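Local structure of sulfate transporter sulfate transporter family protein (Wolinella succinogenes, 3OIR) at residues V54-M59 against I86-G91. The protein probably transports sulfate or a related anion across the membrane, this chain being its STAS domain, a soluble part of SulP-type transporters. Numbering follows the deposited sequence.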
loop_
_atom_site.group_PDB
_atom_site.type_symbol
_atom_site.label_atom_id
_atom_site.label_comp_id
_atom_site.label_asym_id
_atom_site.label_seq_id
_atom_site.Cartn_x
_atom_site.Cartn_y
_atom_site.Cartn_z
ATOM N N VAL A 54 6.191 6.095 6.481
ATOM C CA VAL A 54 5.781 5.596 5.156
ATOM C C VAL A 54 5.168 4.219 5.368
ATOM O O VAL A 54 5.700 3.414 6.150
ATOM C CB VAL A 54 6.985 5.495 4.143
ATOM C CG1 VAL A 54 6.507 5.040 2.747
ATOM C CG2 VAL A 54 7.745 6.823 4.018
ATOM N N PHE A 55 4.044 3.960 4.689
ATOM C CA PHE A 55 3.375 2.682 4.743
ATOM C C PHE A 55 3.272 2.173 3.313
ATOM O O PHE A 55 2.688 2.860 2.451
ATOM C CB PHE A 55 1.972 2.850 5.370
ATOM C CG PHE A 55 1.309 1.547 5.725
ATOM C CD1 PHE A 55 1.286 1.117 7.054
ATOM C CD2 PHE A 55 0.748 0.738 4.741
ATOM C CE1 PHE A 55 0.708 -0.100 7.426
ATOM C CE2 PHE A 55 0.145 -0.501 5.084
ATOM C CZ PHE A 55 0.119 -0.918 6.436
ATOM N N ILE A 56 3.878 1.010 3.035
ATOM C CA ILE A 56 3.830 0.415 1.711
ATOM C C ILE A 56 2.873 -0.777 1.754
ATOM O O ILE A 56 3.074 -1.737 2.529
ATOM C CB ILE A 56 5.215 -0.094 1.221
ATOM C CG1 ILE A 56 6.295 1.020 1.287
ATOM C CG2 ILE A 56 5.060 -0.664 -0.240
ATOM C CD1 ILE A 56 7.716 0.590 0.800
ATOM N N LEU A 57 1.830 -0.693 0.932
ATOM C CA LEU A 57 0.895 -1.769 0.755
ATOM C C LEU A 57 1.334 -2.559 -0.494
ATOM O O LEU A 57 1.280 -2.036 -1.632
ATOM C CB LEU A 57 -0.496 -1.148 0.556
ATOM C CG LEU A 57 -1.762 -1.960 0.766
ATOM C CD1 LEU A 57 -1.839 -2.594 2.173
ATOM C CD2 LEU A 57 -3.006 -1.053 0.497
ATOM N N ARG A 58 1.765 -3.800 -0.284
ATOM C CA ARG A 58 2.262 -4.644 -1.342
ATOM C C ARG A 58 1.103 -5.339 -1.978
ATOM O O ARG A 58 0.365 -6.101 -1.306
ATOM C CB ARG A 58 3.257 -5.691 -0.828
ATOM C CG ARG A 58 4.565 -5.029 -0.340
ATOM C CD ARG A 58 5.673 -6.038 -0.217
ATOM N NE ARG A 58 6.057 -6.548 -1.530
ATOM C CZ ARG A 58 7.057 -7.401 -1.757
ATOM N NH1 ARG A 58 7.817 -7.864 -0.755
ATOM N NH2 ARG A 58 7.306 -7.778 -3.011
HETATM N N MSE A 59 0.938 -5.101 -3.266
HETATM C CA MSE A 59 -0.264 -5.568 -3.963
HETATM C C MSE A 59 0.108 -6.402 -5.164
HETATM O O MSE A 59 -0.659 -6.471 -6.126
HETATM C CB MSE A 59 -1.147 -4.382 -4.393
HETATM C CG MSE A 59 -1.356 -3.310 -3.312
HETATM SE SE MSE A 59 -2.661 -1.961 -3.867
HETATM C CE MSE A 59 -4.351 -2.965 -3.570
ATOM N N ILE A 86 2.637 8.621 4.896
ATOM C CA ILE A 86 2.539 8.559 3.438
ATOM C C ILE A 86 2.287 7.119 2.972
ATOM O O ILE A 86 3.081 6.223 3.245
ATOM C CB ILE A 86 3.813 9.123 2.766
ATOM C CG1 ILE A 86 4.018 10.606 3.153
ATOM C CG2 ILE A 86 3.742 8.898 1.228
ATOM C CD1 ILE A 86 5.474 11.143 2.943
ATOM N N LEU A 87 1.182 6.907 2.271
ATOM C CA LEU A 87 0.854 5.603 1.709
ATOM C C LEU A 87 1.432 5.466 0.304
ATOM O O LEU A 87 1.236 6.350 -0.527
ATOM C CB LEU A 87 -0.679 5.417 1.652
ATOM C CG LEU A 87 -1.249 4.165 0.959
ATOM C CD1 LEU A 87 -0.794 2.892 1.682
ATOM C CD2 LEU A 87 -2.802 4.265 0.937
ATOM N N LEU A 88 2.135 4.348 0.070
ATOM C CA LEU A 88 2.592 3.942 -1.240
ATOM C C LEU A 88 1.945 2.598 -1.596
ATOM O O LEU A 88 1.734 1.763 -0.720
ATOM C CB LEU A 88 4.117 3.793 -1.269
ATOM C CG LEU A 88 4.976 4.982 -0.758
ATOM C CD1 LEU A 88 6.451 4.612 -0.799
ATOM C CD2 LEU A 88 4.685 6.257 -1.555
ATOM N N LEU A 89 1.628 2.392 -2.871
ATOM C CA LEU A 89 1.208 1.061 -3.337
ATOM C C LEU A 89 2.334 0.477 -4.145
ATOM O O LEU A 89 2.928 1.172 -4.958
ATOM C CB LEU A 89 -0.025 1.150 -4.232
ATOM C CG LEU A 89 -1.167 2.014 -3.720
ATOM C CD1 LEU A 89 -2.309 1.888 -4.699
ATOM C CD2 LEU A 89 -1.593 1.592 -2.305
ATOM N N SER A 90 2.655 -0.790 -3.920
ATOM C CA SER A 90 3.687 -1.438 -4.727
ATOM C C SER A 90 3.144 -2.700 -5.369
ATOM O O SER A 90 2.170 -3.271 -4.870
ATOM C CB SER A 90 4.897 -1.764 -3.875
ATOM O OG SER A 90 4.601 -2.777 -2.937
ATOM N N GLY A 91 3.788 -3.137 -6.452
ATOM C CA GLY A 91 3.373 -4.359 -7.169
ATOM C C GLY A 91 2.026 -4.215 -7.861
ATOM O O GLY A 91 1.326 -5.194 -8.064
#
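With CG1 of V54 set anti to its own backbone N (chi1 -177°) and CG of L88 anti to its carbonyl carbon (chi1 -52°), the two branches converge over one face of the sheet, V54 CG1 lying 3.6 Å from L88 CD1. I56 and S90 continue that face, which helix 118-130 covers. On the opposite face, with F55 and L87, L57 and L89 run side by side and meet through CD2 methyls at 4.1 Å; in one of its two conformers, selenomethionine M59 brings SE near L89 CD1. L87 CD1 approaches the F55 ring, which F76 of helix 67-83 also meets edge-to-face. Beta-branched V54 and I56 favour the extended strand, while L57, L87, L88 and L89 suit their buried places as apolar residues. Between the strands, parallel bonding alternates: F55 N binds I86 O and F55 O receives L88 N, both at 2.9 Å, and L57 repeats this with L88 O and S90 N. M59 N closes the ladder on S90 O at 2.7 Å. R58 NH1 hydrogen-bonds to T15 OG1 and to the backbone O of D13. In this beta-alpha-beta pairing the N-H and C=O groups of F55 and L57, which face the neighbouring strand, are thus all bonded between two largely apolar faces.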